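Local coordinates for protein colicin-B (Escherichia coli, PDB 1RH1) that kills Escherichia coli and close relatives by forming a channel in the cytoplasmic membrane that depolarises it and dissipates cellular energy, at residues R71-K76 / E135-R140; N394-F399 / N426-S431. One frame throughout, in Å; residues are numbered along the deposited sequence.

Contact 1 of 2, residues R71-K76 / E135-R140; sequences RIILDK and EQKIIR
Arg71 reaches over Ile139 to the acid of Glu135: CG, anti to the backbone N (chi1 -176°), starts the chain toward Ile139, and extended links from CG to NE carry the guanidinium on to Glu135. Ile139 CG2 packs 3.6 Å from Arg71 CG and also sits over one face of the guanidinium. At the edge of that group, Arg71 NH2 forms a long salt bridge, 3.8 Å to Glu135 OE1, with the guanidinium and carboxylate nearly coplanar; a water accepts from Arg71 NH2 and donates to Glu135 OE2. Ile72 pairs with Arg140 as an antiparallel hydrogen-bonded pair: Ile72 N gives to Arg140 O at 2.9 Å, and Arg140 N gives back to Ile72 O at 2.7 Å. Ile73 forms the non-hydrogen-bonded pair with Ile139, both beta-branched residues suited to a strand, and Ile73 CG2 lies 3.8 Å from Lys137 CB, the two side chains crossing at about a right angle. Leu74 N donates to Ile138 O at 2.8 Å, while a second water joins Leu74 O to Ile138 N; the side chains touch through their CB atoms. Beyond it the chain turns, and the bent Lys137 offers NZ to Asp75 O in a weak bond of 3.2 Å, while Asp75 OD2 is held by Gly85 N. The chemistry implies an antiparallel pairing of strands 70-73 and 139-146 within the mixed sheet of the strand-rich N-terminal part; the Arg71-Glu135 attraction is probably modest, being long and water-bridged, while Lys137 has its charge partner in Glu79.

Contact 2 of 2, residues N394-F399 / N426-S431; sequences NAWKAF and NIREKS
Arg428 meets Trp396 and Phe399 where helix 386-398 ends beside helix 420-435, and it carries the polar part of the contact. Arg428 NH1 donates twice: to Trp396 O at 2.9 Å, a bond lying in both the carbonyl and the guanidinium planes, and to Phe399 O at 2.8 Å, approached with the donor tilted 32° from the carbonyl plane. Arginine suits the place because its long chain, bent at chi2 and chi3, brings a strong donor to the C-terminal end of helix 386-398 and the residue just past it. Trp396 O also accepts from Phe399 N, and so is gripped by two donors.

Apolar packing accompanies these bonds. The aliphatic part of Arg428 runs past the indole in the opposite direction, with Arg428 CG 3.7 Å from Trp396 CE3. Phe399 turns its ring so that Trp396 CZ3 sits over the centre of one face, while Arg428 NH1 comes near the ring's plane at its edge. Farther along, Ser431 CB makes a CH-pi contact with the five-membered ring of Trp396, 4.0 Å from its centroid. A small residue fits against the broad indole here, and Ser431 OG, turned beside its backbone N (chi1 -72°), bonds back to Ile427 O at 2.9 Å. Phe475 meets the Trp396 ring edge-to-face.

The axes of the helical pieces 394-398 and 426-431 run nearly antiparallel, at 161°, within the pore-forming domain. Because carbonyls at a helix's C-terminal end carry partial negative charge, the cation of Arg428 is probably favoured there, tying that end to helix 420-435.

How the contacts relate
Contact 1 and contact 2 lie on opposite sides of the chain's centre, their own centres 74 Å apart and their nearest atoms about 57 Å apart, so they do not touch. They follow one another in series: the pairing of 71-76 with 135-140 closes before that of 394-399 with 426-431 opens, and the long helix 291-340 lies between them in the sequence. One belongs to the strand-rich N-terminal part, the other to the helical pore-forming part. Both use an arginine, but its partner is a carboxylate in contact 1 and backbone carbonyls in contact 2. Neither includes TonB-box or predicted transmembrane residues, although Trp396 and Phe399 touch Ala471 in the predicted transmembrane stretch 455-475.

Contact 1 of 2, residues R71-K76 / E135-R140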
ATOM      1  N   ARG A  71       0.840  30.660   8.210  1.00  4.03           N
ATOM      2  CA  ARG A  71       0.405  31.038   6.891  1.00  4.38           C
ATOM      3  C   ARG A  71       1.444  31.981   6.298  1.00  5.28           C
ATOM      4  O   ARG A  71       1.598  33.149   6.671  1.00  5.12           O
ATOM      5  CB  ARG A  71      -0.952  31.645   7.115  1.00  7.06           C
ATOM      6  CG  ARG A  71      -1.700  32.060   5.894  1.00 14.34           C
ATOM      7  CD  ARG A  71      -3.139  32.281   6.298  1.00 16.92           C
ATOM      8  NE  ARG A  71      -3.859  32.689   5.104  1.00 25.87           N
ATOM      9  CZ  ARG A  71      -4.609  31.844   4.387  1.00 27.69           C
ATOM     10  NH1 ARG A  71      -4.744  30.559   4.735  1.00 30.51           N
ATOM     11  NH2 ARG A  71      -5.236  32.291   3.293  1.00 28.79           N
ATOM     12  N   ILE A  72       2.230  31.374   5.404  1.00  4.02           N
ATOM     13  CA  ILE A  72       3.359  32.023   4.742  1.00  3.68           C
ATOM     14  C   ILE A  72       3.016  32.263   3.272  1.00  3.74           C
ATOM     15  O   ILE A  72       2.527  31.389   2.557  1.00  2.00           O
ATOM     16  CB  ILE A  72       4.595  31.084   5.030  1.00  2.00           C
ATOM     17  CG1 ILE A  72       5.007  31.420   6.436  1.00  2.00           C
ATOM     18  CG2 ILE A  72       5.847  31.316   4.218  1.00  2.00           C
ATOM     19  CD1 ILE A  72       5.828  30.303   7.041  1.00  6.60           C
ATOM     20  N   ILE A  73       3.226  33.534   2.880  1.00  4.80           N
ATOM     21  CA  ILE A  73       2.834  34.086   1.584  1.00  5.28           C
ATOM     22  C   ILE A  73       4.014  34.282   0.650  1.00  2.00           C
ATOM     23  O   ILE A  73       4.979  34.906   1.063  1.00  7.72           O
ATOM     24  CB  ILE A  73       2.108  35.439   1.844  1.00  2.00           C
ATOM     25  CG1 ILE A  73       0.932  35.291   2.771  1.00  2.00           C
ATOM     26  CG2 ILE A  73       1.559  35.953   0.540  1.00  4.14           C
ATOM     27  CD1 ILE A  73       0.357  36.656   3.163  1.00  2.00           C
ATOM     28  N   LEU A  74       4.005  33.805  -0.597  1.00  2.68           N
ATOM     29  CA  LEU A  74       5.127  34.009  -1.524  1.00  4.58           C
ATOM     30  C   LEU A  74       5.057  35.413  -2.091  1.00  8.04           C
ATOM     31  O   LEU A  74       3.964  35.863  -2.446  1.00  9.49           O
ATOM     32  CB  LEU A  74       5.062  32.996  -2.660  1.00  2.44           C
ATOM     33  CG  LEU A  74       6.191  32.921  -3.660  1.00  5.11           C
ATOM     34  CD1 LEU A  74       7.501  32.629  -2.972  1.00  5.58           C
ATOM     35  CD2 LEU A  74       5.918  31.790  -4.623  1.00  6.82           C
ATOM     36  N   ASP A  75       6.196  36.121  -2.188  1.00  9.72           N
ATOM     37  CA  ASP A  75       6.249  37.535  -2.616  1.00  6.97           C
ATOM     38  C   ASP A  75       5.246  38.385  -1.818  1.00  5.64           C
ATOM     39  O   ASP A  75       4.492  39.204  -2.362  1.00  2.00           O
ATOM     40  CB  ASP A  75       5.935  37.691  -4.130  1.00  4.59           C
ATOM     41  CG  ASP A  75       6.837  36.954  -5.118  1.00  5.55           C
ATOM     42  OD1 ASP A  75       6.326  36.471  -6.132  1.00  6.60           O
ATOM     43  OD2 ASP A  75       8.042  36.871  -4.895  1.00  2.69           O
ATOM     44  N   LYS A  76       5.261  38.199  -0.486  1.00  2.00           N
ATOM     45  CA  LYS A  76       4.332  38.884   0.400  1.00  2.00           C
ATOM     46  C   LYS A  76       4.148  40.342   0.087  1.00  2.00           C
ATOM     47  O   LYS A  76       3.020  40.812   0.049  1.00  2.00           O
ATOM     48  CB  LYS A  76       4.758  38.818   1.874  1.00  3.71           C
ATOM     49  CG  LYS A  76       3.545  39.163   2.757  1.00  2.25           C
ATOM     50  CD  LYS A  76       3.774  39.188   4.269  1.00  5.27           C
ATOM     51  CE  LYS A  76       2.459  39.529   4.999  1.00  4.38           C
ATOM     52  NZ  LYS A  76       2.641  39.795   6.422  1.00  4.55           N
ATOM     53  N   GLU A 135      -7.534  34.295  -4.768  1.00 31.38           N
ATOM     54  CA  GLU A 135      -6.256  34.840  -4.343  1.00 36.49           C
ATOM     55  C   GLU A 135      -5.212  34.841  -5.419  1.00 35.93           C
ATOM     56  O   GLU A 135      -5.210  33.922  -6.240  1.00 33.63           O
ATOM     57  CB  GLU A 135      -5.748  34.062  -3.148  1.00 35.31           C
ATOM     58  CG  GLU A 135      -6.543  34.562  -1.968  1.00 41.16           C
ATOM     59  CD  GLU A 135      -6.298  33.824  -0.675  1.00 44.96           C
ATOM     60  OE1 GLU A 135      -5.749  34.458   0.230  1.00 48.26           O
ATOM     61  OE2 GLU A 135      -6.677  32.649  -0.574  1.00 46.17           O
ATOM     62  N   GLN A 136      -4.383  35.906  -5.416  1.00 33.64           N
ATOM     63  CA  GLN A 136      -3.286  36.034  -6.380  1.00 35.37           C
ATOM     64  C   GLN A 136      -1.997  35.437  -5.842  1.00 31.40           C
ATOM     65  O   GLN A 136      -1.136  34.941  -6.582  1.00 28.35           O
ATOM     66  CB  GLN A 136      -3.039  37.526  -6.749  1.00 38.00           C
ATOM     67  CG  GLN A 136      -1.730  37.967  -7.497  1.00 42.90           C
ATOM     68  CD  GLN A 136      -1.411  37.469  -8.923  1.00 47.14           C
ATOM     69  OE1 GLN A 136      -1.934  36.471  -9.447  1.00 45.72           O
ATOM     70  NE2 GLN A 136      -0.490  38.191  -9.578  1.00 41.47           N
ATOM     71  N   LYS A 137      -1.911  35.515  -4.517  1.00 23.97           N
ATOM     72  CA  LYS A 137      -0.759  35.007  -3.823  1.00 18.96           C
ATOM     73  C   LYS A 137      -0.778  33.506  -3.585  1.00 17.54           C
ATOM     74  O   LYS A 137      -1.826  32.857  -3.461  1.00 18.68           O
ATOM     75  CB  LYS A 137      -0.635  35.768  -2.507  1.00 16.99           C
ATOM     76  CG  LYS A 137      -0.213  37.215  -2.745  1.00  9.90           C
ATOM     77  CD  LYS A 137       1.161  37.285  -3.408  1.00  3.73           C
ATOM     78  CE  LYS A 137       1.468  38.678  -3.952  1.00  4.61           C
ATOM     79  NZ  LYS A 137       1.360  39.710  -2.930  1.00  2.24           N
ATOM     80  N   ILE A 138       0.446  32.973  -3.629  1.00 13.87           N
ATOM     81  CA  ILE A 138       0.659  31.585  -3.293  1.00  9.70           C
ATOM     82  C   ILE A 138       1.023  31.549  -1.823  1.00  7.27           C
ATOM     83  O   ILE A 138       2.109  31.918  -1.395  1.00  4.83           O
ATOM     84  CB  ILE A 138       1.777  31.003  -4.162  1.00 10.27           C
ATOM     85  CG1 ILE A 138       1.252  30.901  -5.578  1.00 10.38           C
ATOM     86  CG2 ILE A 138       2.217  29.630  -3.671  1.00 10.85           C
ATOM     87  CD1 ILE A 138       2.355  30.473  -6.553  1.00 12.39           C
ATOM     88  N   ILE A 139       0.007  31.157  -1.063  1.00  7.98           N
ATOM     89  CA  ILE A 139       0.088  30.974   0.369  1.00  4.27           C
ATOM     90  C   ILE A 139       0.548  29.533   0.558  1.00  5.07           C
ATOM     91  O   ILE A 139       0.385  28.687  -0.332  1.00  6.58           O
ATOM     92  CB  ILE A 139      -1.316  31.205   0.996  1.00  7.50           C
ATOM     93  CG1 ILE A 139      -1.754  32.641   0.790  1.00  7.36           C
ATOM     94  CG2 ILE A 139      -1.298  30.952   2.493  1.00  8.98           C
ATOM     95  CD1 ILE A 139      -2.713  32.779  -0.403  1.00  8.44           C
ATOM     96  N   ARG A 140       1.165  29.270   1.720  1.00  4.66           N
ATOM     97  CA  ARG A 140       1.580  27.937   2.142  1.00  3.05           C
ATOM     98  C   ARG A 140       1.635  27.801   3.675  1.00  2.00           C
ATOM     99  O   ARG A 140       2.213  28.618   4.374  1.00  3.10           O
ATOM    100  CB  ARG A 140       2.909  27.667   1.489  1.00  2.00           C
ATOM    101  CG  ARG A 140       2.841  26.221   1.154  1.00  2.00           C
ATOM    102  CD  ARG A 140       2.980  25.805  -0.292  1.00  2.00           C
ATOM    103  NE  ARG A 140       1.944  26.329  -1.143  1.00  2.00           N
ATOM    104  CZ  ARG A 140       1.797  25.865  -2.383  1.00  2.00           C
ATOM    105  NH1 ARG A 140       2.591  24.907  -2.865  1.00  2.00           N
ATOM    106  NH2 ARG A 140       0.880  26.401  -3.178  1.00  2.00           N
TER
HETATM  107  O   HOH W   1      -5.365  30.660   0.987  1.00  2.00           O
HETATM  108  O   HOH W   2       2.380  34.785  -4.889  1.00  3.64           O

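Contact 2 of 2, residues N394-F399 / N426-S431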
ATOM      1  N   ASN A 394     -20.083 -44.139  -8.079  1.00  3.81           N
ATOM      2  CA  ASN A 394     -21.009 -44.091  -6.956  1.00  2.24           C
ATOM      3  C   ASN A 394     -20.573 -43.238  -5.764  1.00  4.68           C
ATOM      4  O   ASN A 394     -21.394 -42.695  -5.020  1.00  2.00           O
ATOM      5  CB  ASN A 394     -21.260 -45.491  -6.490  1.00  2.00           C
ATOM      6  CG  ASN A 394     -22.188 -46.290  -7.385  1.00  3.18           C
ATOM      7  OD1 ASN A 394     -22.000 -47.493  -7.554  1.00  2.00           O
ATOM      8  ND2 ASN A 394     -23.220 -45.684  -7.969  1.00  6.57           N
ATOM      9  N   ALA A 395     -19.258 -43.101  -5.581  1.00  2.00           N
ATOM     10  CA  ALA A 395     -18.699 -42.228  -4.566  1.00  3.56           C
ATOM     11  C   ALA A 395     -18.899 -40.771  -4.946  1.00  3.24           C
ATOM     12  O   ALA A 395     -19.161 -39.934  -4.081  1.00  5.89           O
ATOM     13  CB  ALA A 395     -17.220 -42.488  -4.418  1.00  6.61           C
ATOM     14  N   TRP A 396     -18.784 -40.438  -6.231  1.00  2.00           N
ATOM     15  CA  TRP A 396     -19.106 -39.095  -6.644  1.00  2.00           C
ATOM     16  C   TRP A 396     -20.608 -38.820  -6.579  1.00  2.87           C
ATOM     17  O   TRP A 396     -21.005 -37.738  -6.165  1.00  3.91           O
ATOM     18  CB  TRP A 396     -18.557 -38.909  -8.028  1.00  2.00           C
ATOM     19  CG  TRP A 396     -17.093 -38.495  -8.020  1.00  2.00           C
ATOM     20  CD1 TRP A 396     -16.122 -39.298  -8.540  1.00  2.00           C
ATOM     21  CD2 TRP A 396     -16.612 -37.310  -7.536  1.00  2.00           C
ATOM     22  NE1 TRP A 396     -15.017 -38.625  -8.399  1.00  2.00           N
ATOM     23  CE2 TRP A 396     -15.262 -37.444  -7.814  1.00  2.00           C
ATOM     24  CE3 TRP A 396     -17.095 -36.153  -6.917  1.00  2.00           C
ATOM     25  CZ2 TRP A 396     -14.380 -36.424  -7.477  1.00  2.00           C
ATOM     26  CZ3 TRP A 396     -16.209 -35.130  -6.580  1.00  2.00           C
ATOM     27  CH2 TRP A 396     -14.854 -35.263  -6.864  1.00  2.00           C
ATOM     28  N   LYS A 397     -21.498 -39.773  -6.892  1.00  2.00           N
ATOM     29  CA  LYS A 397     -22.945 -39.606  -6.810  1.00  2.00           C
ATOM     30  C   LYS A 397     -23.445 -39.251  -5.433  1.00  2.00           C
ATOM     31  O   LYS A 397     -24.514 -38.689  -5.284  1.00  2.00           O
ATOM     32  CB  LYS A 397     -23.654 -40.857  -7.200  1.00  2.00           C
ATOM     33  CG  LYS A 397     -23.413 -41.245  -8.621  1.00  2.00           C
ATOM     34  CD  LYS A 397     -24.362 -42.381  -8.874  1.00  3.10           C
ATOM     35  CE  LYS A 397     -24.879 -42.284 -10.292  1.00  4.06           C
ATOM     36  NZ  LYS A 397     -25.700 -41.100 -10.440  1.00  3.86           N
ATOM     37  N   ALA A 398     -22.692 -39.602  -4.394  1.00  4.06           N
ATOM     38  CA  ALA A 398     -23.064 -39.302  -3.028  1.00  2.00           C
ATOM     39  C   ALA A 398     -22.347 -38.084  -2.459  1.00  5.29           C
ATOM     40  O   ALA A 398     -22.687 -37.576  -1.383  1.00  6.49           O
ATOM     41  CB  ALA A 398     -22.764 -40.501  -2.183  1.00  2.00           C
ATOM     42  N   PHE A 399     -21.354 -37.565  -3.190  1.00  4.17           N
ATOM     43  CA  PHE A 399     -20.657 -36.352  -2.810  1.00  2.00           C
ATOM     44  C   PHE A 399     -21.643 -35.218  -2.578  1.00  2.00           C
ATOM     45  O   PHE A 399     -22.634 -35.076  -3.278  1.00  2.00           O
ATOM     46  CB  PHE A 399     -19.681 -36.041  -3.929  1.00  2.00           C
ATOM     47  CG  PHE A 399     -18.883 -34.765  -3.786  1.00  2.00           C
ATOM     48  CD1 PHE A 399     -17.704 -34.775  -3.055  1.00  2.00           C
ATOM     49  CD2 PHE A 399     -19.327 -33.596  -4.398  1.00  2.27           C
ATOM     50  CE1 PHE A 399     -16.965 -33.611  -2.937  1.00  2.04           C
ATOM     51  CE2 PHE A 399     -18.585 -32.429  -4.279  1.00  4.10           C
ATOM     52  CZ  PHE A 399     -17.403 -32.438  -3.547  1.00  6.86           C
ATOM     53  N   ASN A 426     -20.711 -29.409 -10.875  1.00  5.42           N
ATOM     54  CA  ASN A 426     -20.310 -29.726 -12.222  1.00  5.26           C
ATOM     55  C   ASN A 426     -19.068 -30.571 -12.209  1.00  5.93           C
ATOM     56  O   ASN A 426     -19.057 -31.551 -12.936  1.00  6.91           O
ATOM     57  CB  ASN A 426     -20.063 -28.478 -13.014  1.00  4.95           C
ATOM     58  CG  ASN A 426     -21.355 -27.746 -13.290  1.00  2.00           C
ATOM     59  OD1 ASN A 426     -21.411 -26.543 -13.090  1.00  2.00           O
ATOM     60  ND2 ASN A 426     -22.413 -28.426 -13.736  1.00  2.00           N
ATOM     61  N   ILE A 427     -18.076 -30.296 -11.352  1.00  4.16           N
ATOM     62  CA  ILE A 427     -16.878 -31.129 -11.270  1.00  3.96           C
ATOM     63  C   ILE A 427     -17.260 -32.569 -10.981  1.00  2.00           C
ATOM     64  O   ILE A 427     -16.715 -33.491 -11.569  1.00  2.00           O
ATOM     65  CB  ILE A 427     -15.939 -30.613 -10.165  1.00  4.57           C
ATOM     66  CG1 ILE A 427     -15.533 -29.153 -10.392  1.00  3.89           C
ATOM     67  CG2 ILE A 427     -14.688 -31.471 -10.185  1.00  2.00           C
ATOM     68  CD1 ILE A 427     -14.790 -28.915 -11.716  1.00  2.00           C
ATOM     69  N   ARG A 428     -18.281 -32.720 -10.140  1.00  2.00           N
ATOM     70  CA  ARG A 428     -18.803 -34.020  -9.765  1.00  3.11           C
ATOM     71  C   ARG A 428     -19.386 -34.749 -10.962  1.00  3.51           C
ATOM     72  O   ARG A 428     -18.833 -35.774 -11.347  1.00  2.00           O
ATOM     73  CB  ARG A 428     -19.850 -33.838  -8.678  1.00  2.00           C
ATOM     74  CG  ARG A 428     -20.455 -35.126  -8.183  1.00  2.00           C
ATOM     75  CD  ARG A 428     -21.886 -35.355  -8.673  1.00  2.00           C
ATOM     76  NE  ARG A 428     -22.784 -34.371  -8.102  1.00  2.00           N
ATOM     77  CZ  ARG A 428     -23.175 -34.405  -6.827  1.00  2.00           C
ATOM     78  NH1 ARG A 428     -22.755 -35.388  -6.027  1.00  2.00           N
ATOM     79  NH2 ARG A 428     -23.916 -33.402  -6.332  1.00  2.00           N
ATOM     80  N   GLU A 429     -20.445 -34.226 -11.594  1.00  6.57           N
ATOM     81  CA  GLU A 429     -21.053 -34.863 -12.759  1.00  5.16           C
ATOM     82  C   GLU A 429     -20.062 -35.122 -13.887  1.00  8.45           C
ATOM     83  O   GLU A 429     -20.150 -36.129 -14.598  1.00  9.25           O
ATOM     84  CB  GLU A 429     -22.145 -34.005 -13.312  1.00  3.68           C
ATOM     85  CG  GLU A 429     -23.320 -33.779 -12.407  1.00 10.64           C
ATOM     86  CD  GLU A 429     -24.241 -32.645 -12.860  1.00 17.62           C
ATOM     87  OE1 GLU A 429     -23.986 -31.999 -13.886  1.00 23.87           O
ATOM     88  OE2 GLU A 429     -25.224 -32.386 -12.164  1.00 22.67           O
ATOM     89  N   LYS A 430     -19.098 -34.201 -14.013  1.00  3.75           N
ATOM     90  CA  LYS A 430     -18.080 -34.289 -15.029  1.00  3.60           C
ATOM     91  C   LYS A 430     -16.896 -35.166 -14.627  1.00  5.06           C
ATOM     92  O   LYS A 430     -16.125 -35.582 -15.490  1.00  6.08           O
ATOM     93  CB  LYS A 430     -17.652 -32.868 -15.376  1.00  2.00           C
ATOM     94  CG  LYS A 430     -18.810 -32.258 -16.144  1.00  3.36           C
ATOM     95  CD  LYS A 430     -18.724 -30.777 -16.395  1.00  4.82           C
ATOM     96  CE  LYS A 430     -19.971 -30.436 -17.197  1.00  6.01           C
ATOM     97  NZ  LYS A 430     -19.885 -29.089 -17.730  1.00  9.10           N
ATOM     98  N   SER A 431     -16.679 -35.474 -13.346  1.00  5.23           N
ATOM     99  CA  SER A 431     -15.678 -36.467 -13.003  1.00  3.55           C
ATOM    100  C   SER A 431     -16.339 -37.813 -13.232  1.00  2.00           C
ATOM    101  O   SER A 431     -15.678 -38.744 -13.679  1.00  2.00           O
ATOM    102  CB  SER A 431     -15.255 -36.356 -11.547  1.00  3.85           C
ATOM    103  OG  SER A 431     -14.446 -35.208 -11.305  1.00  2.00           O
TER